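Local coordinates for protein galactose-binding lectin (Arachis hypogaea, PDB 6VAW) that binds D-galactose and galactose-derived ligands as a homotetrameric legume lectin carrying calcium and manganese ions beside its sugar site, at residues F6-F11 with V46-P51; V138-N143 with K172-A177. All coordinates share one frame; numbering follows the deposited sequence.

Interaction 1 of 2, residues F6-F11 with V46-P51; sequences FNFNSF and VLYAMP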
loop_
_atom_site.group_PDB
_atom_site.type_symbol
_atom_site.label_atom_id
_atom_site.label_comp_id
_atom_site.label_asym_id
_atom_site.label_seq_id
_atom_site.Cartn_x
_atom_site.Cartn_y
_atom_site.Cartn_z
ATOM N N PHE A 6 1.345 7.984 -2.642
ATOM C CA PHE A 6 0.285 8.658 -1.879
ATOM C C PHE A 6 -1.072 8.348 -2.468
ATOM O O PHE A 6 -1.165 7.901 -3.605
ATOM C CB PHE A 6 0.506 10.177 -1.764
ATOM C CG PHE A 6 0.664 10.996 -3.025
ATOM C CD1 PHE A 6 -0.448 11.427 -3.739
ATOM C CD2 PHE A 6 1.920 11.387 -3.466
ATOM C CE1 PHE A 6 -0.308 12.225 -4.881
ATOM C CE2 PHE A 6 2.058 12.178 -4.616
ATOM C CZ PHE A 6 0.943 12.612 -5.301
ATOM N N ASN A 7 -2.123 8.577 -1.690
ATOM C CA ASN A 7 -3.483 8.340 -2.140
ATOM C C ASN A 7 -4.421 9.302 -1.418
ATOM O O ASN A 7 -4.408 9.376 -0.181
ATOM C CB ASN A 7 -3.898 6.865 -1.937
ATOM C CG ASN A 7 -5.353 6.568 -2.237
ATOM O OD1 ASN A 7 -6.098 6.092 -1.375
ATOM N ND2 ASN A 7 -5.808 6.885 -3.440
ATOM N N PHE A 8 -5.201 10.057 -2.198
ATOM C CA PHE A 8 -6.224 10.995 -1.731
ATOM C C PHE A 8 -7.586 10.531 -2.198
ATOM O O PHE A 8 -7.860 10.541 -3.389
ATOM C CB PHE A 8 -5.973 12.435 -2.239
ATOM C CG PHE A 8 -4.723 13.117 -1.741
ATOM C CD1 PHE A 8 -4.692 13.721 -0.493
ATOM C CD2 PHE A 8 -3.588 13.196 -2.538
ATOM C CE1 PHE A 8 -3.527 14.351 -0.035
ATOM C CE2 PHE A 8 -2.424 13.818 -2.077
ATOM C CZ PHE A 8 -2.401 14.393 -0.830
ATOM N N ASN A 9 -8.440 10.117 -1.269
ATOM C CA ASN A 9 -9.828 9.729 -1.558
ATOM C C ASN A 9 -10.718 10.976 -1.437
ATOM O O ASN A 9 -11.842 11.015 -1.943
ATOM C CB ASN A 9 -10.292 8.643 -0.589
ATOM C CG ASN A 9 -9.515 7.370 -0.705
ATOM O OD1 ASN A 9 -9.328 6.836 -1.801
ATOM N ND2 ASN A 9 -9.039 6.870 0.427
ATOM N N SER A 10 -10.192 11.973 -0.715
ATOM C CA SER A 10 -10.777 13.263 -0.419
ATOM C C SER A 10 -9.663 14.246 -0.094
ATOM O O SER A 10 -8.511 13.850 0.128
ATOM C CB SER A 10 -11.745 13.153 0.760
ATOM O OG SER A 10 -11.054 12.738 1.929
ATOM N N PHE A 11 -10.022 15.516 -0.021
ATOM C CA PHE A 11 -9.099 16.592 0.283
ATOM C C PHE A 11 -9.659 17.464 1.406
ATOM O O PHE A 11 -10.862 17.457 1.663
ATOM C CB PHE A 11 -8.824 17.439 -0.968
ATOM C CG PHE A 11 -8.304 16.663 -2.155
ATOM C CD1 PHE A 11 -6.949 16.373 -2.281
ATOM C CD2 PHE A 11 -9.168 16.232 -3.157
ATOM C CE1 PHE A 11 -6.467 15.696 -3.406
ATOM C CE2 PHE A 11 -8.688 15.542 -4.269
ATOM C CZ PHE A 11 -7.340 15.273 -4.384
ATOM N N VAL A 46 -3.436 23.061 -7.622
ATOM C CA VAL A 46 -3.106 22.265 -6.447
ATOM C C VAL A 46 -1.856 21.474 -6.780
ATOM O O VAL A 46 -1.761 20.929 -7.879
ATOM C CB VAL A 46 -4.245 21.372 -5.888
ATOM C CG1 VAL A 46 -5.408 22.211 -5.408
ATOM C CG2 VAL A 46 -4.708 20.311 -6.891
ATOM N N LEU A 47 -0.896 21.418 -5.852
ATOM C CA LEU A 47 0.342 20.663 -6.029
ATOM C C LEU A 47 0.568 19.729 -4.861
ATOM O O LEU A 47 0.220 20.081 -3.722
ATOM C CB LEU A 47 1.562 21.600 -6.137
ATOM C CG LEU A 47 1.558 22.660 -7.234
ATOM C CD1 LEU A 47 2.414 23.835 -6.835
ATOM C CD2 LEU A 47 2.024 22.093 -8.558
ATOM N N TYR A 48 1.179 18.554 -5.133
ATOM C CA TYR A 48 1.604 17.688 -4.050
ATOM C C TYR A 48 2.766 18.462 -3.423
ATOM O O TYR A 48 3.625 18.943 -4.158
ATOM C CB TYR A 48 1.950 16.278 -4.539
ATOM C CG TYR A 48 2.331 15.366 -3.404
ATOM C CD1 TYR A 48 1.387 14.972 -2.455
ATOM C CD2 TYR A 48 3.637 14.899 -3.266
ATOM C CE1 TYR A 48 1.727 14.116 -1.415
ATOM C CE2 TYR A 48 3.994 14.065 -2.204
ATOM C CZ TYR A 48 3.034 13.677 -1.285
ATOM O OH TYR A 48 3.371 12.817 -0.265
ATOM N N ALA A 49 2.661 18.692 -2.130
ATOM C CA ALA A 49 3.562 19.627 -1.428
ATOM C C ALA A 49 5.021 19.204 -1.471
ATOM O O ALA A 49 5.861 20.064 -1.313
ATOM C CB ALA A 49 3.099 19.809 -0.012
ATOM N N MET A 50 5.282 17.925 -1.611
ATOM C CA MET A 50 6.677 17.477 -1.557
ATOM C C MET A 50 7.284 17.423 -2.952
ATOM O O MET A 50 6.667 16.903 -3.868
ATOM C CB MET A 50 6.767 16.111 -0.896
ATOM C CG MET A 50 8.142 15.594 -0.857
ATOM S SD MET A 50 8.279 14.112 0.116
ATOM C CE MET A 50 7.245 12.938 -0.765
ATOM N N PRO A 51 8.517 17.921 -3.122
ATOM C CA PRO A 51 9.202 17.788 -4.378
ATOM C C PRO A 51 9.443 16.293 -4.640
ATOM O O PRO A 51 9.739 15.563 -3.743
ATOM C CB PRO A 51 10.535 18.501 -4.132
ATOM C CG PRO A 51 10.246 19.417 -2.999
ATOM C CD PRO A 51 9.288 18.651 -2.132
#

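Interaction 2 of 2, residues V138-N143 with K172-A177; sequences VGIDVN and KTLSVA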
loop_
_atom_site.group_PDB
_atom_site.type_symbol
_atom_site.label_atom_id
_atom_site.label_comp_id
_atom_site.label_asym_id
_atom_site.label_seq_id
_atom_site.Cartn_x
_atom_site.Cartn_y
_atom_site.Cartn_z
ATOM N N VAL A 138 -8.088 15.795 -25.485
ATOM C CA VAL A 138 -7.059 15.468 -24.507
ATOM C C VAL A 138 -5.760 15.731 -25.241
ATOM O O VAL A 138 -5.619 15.327 -26.393
ATOM C CB VAL A 138 -7.153 14.042 -23.914
ATOM C CG1 VAL A 138 -6.061 13.810 -22.867
ATOM C CG2 VAL A 138 -8.530 13.780 -23.307
ATOM N N GLY A 139 -4.848 16.433 -24.604
ATOM C CA GLY A 139 -3.584 16.762 -25.241
ATOM C C GLY A 139 -2.389 16.484 -24.368
ATOM O O GLY A 139 -2.504 16.446 -23.151
ATOM N N ILE A 140 -1.248 16.252 -25.001
ATOM C CA ILE A 140 0.012 16.061 -24.296
ATOM C C ILE A 140 0.806 17.314 -24.617
ATOM O O ILE A 140 1.002 17.640 -25.785
ATOM C CB ILE A 140 0.734 14.729 -24.575
ATOM C CG1 ILE A 140 -0.075 13.539 -23.946
ATOM C CG2 ILE A 140 2.173 14.780 -24.048
ATOM C CD1 ILE A 140 0.482 12.120 -24.222
ATOM N N ASP A 141 1.221 18.021 -23.570
ATOM C CA ASP A 141 1.879 19.336 -23.640
ATOM C C ASP A 141 3.281 19.310 -23.133
ATOM O O ASP A 141 3.529 18.836 -22.043
ATOM C CB ASP A 141 1.117 20.348 -22.795
ATOM C CG ASP A 141 -0.269 20.670 -23.288
ATOM O OD1 ASP A 141 -0.612 20.243 -24.410
ATOM O OD2 ASP A 141 -0.980 21.414 -22.592
ATOM N N VAL A 142 4.156 19.940 -23.869
ATOM C CA VAL A 142 5.564 20.026 -23.519
ATOM C C VAL A 142 5.989 21.489 -23.663
ATOM O O VAL A 142 6.267 21.960 -24.772
ATOM C CB VAL A 142 6.478 19.052 -24.339
ATOM C CG1 VAL A 142 7.932 19.161 -23.887
ATOM C CG2 VAL A 142 5.995 17.597 -24.224
ATOM N N ASN A 143 5.992 22.208 -22.516
ATOM C CA ASN A 143 6.380 23.617 -22.399
ATOM C C ASN A 143 5.473 24.556 -23.216
ATOM O O ASN A 143 5.835 25.711 -23.456
ATOM C CB ASN A 143 7.859 23.818 -22.794
ATOM C CG ASN A 143 8.830 23.127 -21.862
ATOM O OD1 ASN A 143 8.614 23.008 -20.657
ATOM N ND2 ASN A 143 9.928 22.652 -22.407
ATOM N N LYS A 172 10.637 6.315 -22.430
ATOM C CA LYS A 172 10.273 7.734 -22.237
ATOM C C LYS A 172 8.801 7.962 -22.711
ATOM O O LYS A 172 8.436 9.062 -23.117
ATOM C CB LYS A 172 11.263 8.679 -22.964
ATOM C CG LYS A 172 12.701 8.520 -22.459
ATOM C CD LYS A 172 13.729 9.275 -23.300
ATOM C CE LYS A 172 15.133 9.138 -22.737
ATOM N NZ LYS A 172 15.691 7.766 -22.907
ATOM N N THR A 173 7.970 6.919 -22.646
ATOM C CA THR A 173 6.582 7.014 -23.110
ATOM C C THR A 173 5.647 7.401 -21.989
ATOM O O THR A 173 5.653 6.770 -20.938
ATOM C CB THR A 173 6.122 5.676 -23.757
ATOM O OG1 THR A 173 6.997 5.361 -24.847
ATOM C CG2 THR A 173 4.675 5.740 -24.264
ATOM N N LEU A 174 4.843 8.444 -22.235
ATOM C CA LEU A 174 3.763 8.877 -21.353
ATOM C C LEU A 174 2.449 8.374 -21.992
ATOM O O LEU A 174 2.100 8.807 -23.094
ATOM C CB LEU A 174 3.786 10.405 -21.229
ATOM C CG LEU A 174 2.744 11.023 -20.335
ATOM C CD1 LEU A 174 3.070 10.815 -18.906
ATOM C CD2 LEU A 174 2.661 12.564 -20.540
ATOM N N SER A 175 1.807 7.398 -21.369
ATOM C CA SER A 175 0.561 6.808 -21.866
ATOM C C SER A 175 -0.589 7.231 -20.964
ATOM O O SER A 175 -0.446 7.197 -19.748
ATOM C CB SER A 175 0.673 5.292 -21.963
ATOM O OG SER A 175 -0.450 4.826 -22.685
ATOM N N VAL A 176 -1.713 7.612 -21.566
ATOM C CA VAL A 176 -2.906 8.142 -20.880
ATOM C C VAL A 176 -4.154 7.372 -21.323
ATOM O O VAL A 176 -4.389 7.228 -22.528
ATOM C CB VAL A 176 -3.077 9.664 -21.170
ATOM C CG1 VAL A 176 -4.276 10.253 -20.421
ATOM C CG2 VAL A 176 -1.808 10.449 -20.867
ATOM N N ALA A 177 -4.959 6.925 -20.354
ATOM C CA ALA A 177 -6.244 6.269 -20.616
ATOM C C ALA A 177 -7.305 7.037 -19.838
ATOM O O ALA A 177 -7.184 7.179 -18.621
ATOM C CB ALA A 177 -6.225 4.787 -20.232
#

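Interaction 1 of 2, residues F6-F11 with V46-P51
The ring of Phe-6 lies flat over one face of the Tyr-48 ring, the two planes inclined by 16° and the centroids 3.8 Å apart. This is a face-to-face stack, shifted so that CE2 of Phe-6 sits over the middle of the tyrosine ring, 3.4 Å from Tyr-48 CG, while CD2 of Phe-6 reaches the phenol end at 3.4 Å from Tyr-48 CZ. The two side chains come from opposing strands and slide past each other in opposite senses, which brings CZ of Phe-6 near the root of the tyrosine, 3.9 Å from Tyr-48 CB. With CG anti to its backbone N (chi1 -177°), Tyr-48 sends its ring across toward strand 2-8, where the phenylalanine can cover it.

Strand 2-8 belongs to the flat back sheet of the legume lectin sandwich, paired with strand 217-229, and strand 43-53 to the curved seven-stranded front sheet, so the stack bridges the two sheets; the CA atoms of the two segments come no closer than 9.4 Å, between Phe-6 and Tyr-48. Two residues on, Phe-8 meets the same tyrosine differently, its side chain crossing at about a right angle. CD1 of Tyr-48 lies near the plane of the Phe-8 ring, at its edge, 4.0 Å from Phe-8 CE2. Trp-223 on strand 217-229 widens the aromatic cluster, edge-to-face with Phe-6 and touching Tyr-48 as well. At the rim of the tyrosine ring sits CE of Met-50, and Met-50 of a second subunit packs against Tyr-48.

Interaction 2 of 2, residues V138-N143 with K172-A177
This is a mainly aliphatic van der Waals contact between two facing sheets, made in the buried interior of the subunit, with Ile-140 reaching from strand 137-141 to Leu-174 and Val-176 on strand 173-179. The backbones stay well apart, 8.6 Å between the CA atoms of Ile-140 and Leu-174, and no hydrogen bond joins the two segments. Side chains span most of the gap, though one methyl of Ile-140 also reaches a backbone carbonyl on the far strand.

Ile-140 uses both of its branches. Its CG2 methyl, set anti to the backbone N, meets the CD2 methyl of Leu-174 at 4.2 Å from Ile-140 CG2 to Leu-174 CD2; the two side chains pass in opposite directions. The other branch, with CG1 beside the backbone N (chi1 -69°) and the chain then extended, carries CD1 over the opposing strand. There CD1 of Ile-140 lies against the carbonyl of Leu-174, 3.9 Å from its O, and against the CG2 methyl of Val-176, 4.4 Å away.

Strand 137-141 lies in the curved seven-stranded front sheet and strand 173-179 in the flat back sheet of the legume lectin sandwich, where alternate residues point inward: Leu-174 and Val-176 face Ile-140, whereas Ser-175 between them turns away and packs on Ile-166 of a fourth subunit. Ile-188 on the neighbouring strand 185-191 flanks Val-176, and Val-120 meets it from the opposite sheet. Strand 137-141 starts at the manganese site, where His-137 is a ligand of the ion, about 10 Å from the side chain of Ile-140, and where Glu-121, another ligand, is paired with Gly-139 by backbone hydrogen bonding.

Interactions 1 and 2 both join the curved seven-stranded front sheet to the flat back sheet facing it, at separate places: their centres are 21 Å apart and their nearest atoms about 14 Å. Both are buried and lack hydrogen bonds between their segments, but their chemistry differs. Interaction 1 is aromatic, built on stacked rings where a second subunit also comes close, and it lies away from the annotated sites. Interaction 2 is aliphatic, with branched side chains interleaved, and sits on the strand that leads out of the manganese site. Its opposing strand 173-179 turns its other side toward a fourth subunit, so tetramer contacts adjoin both.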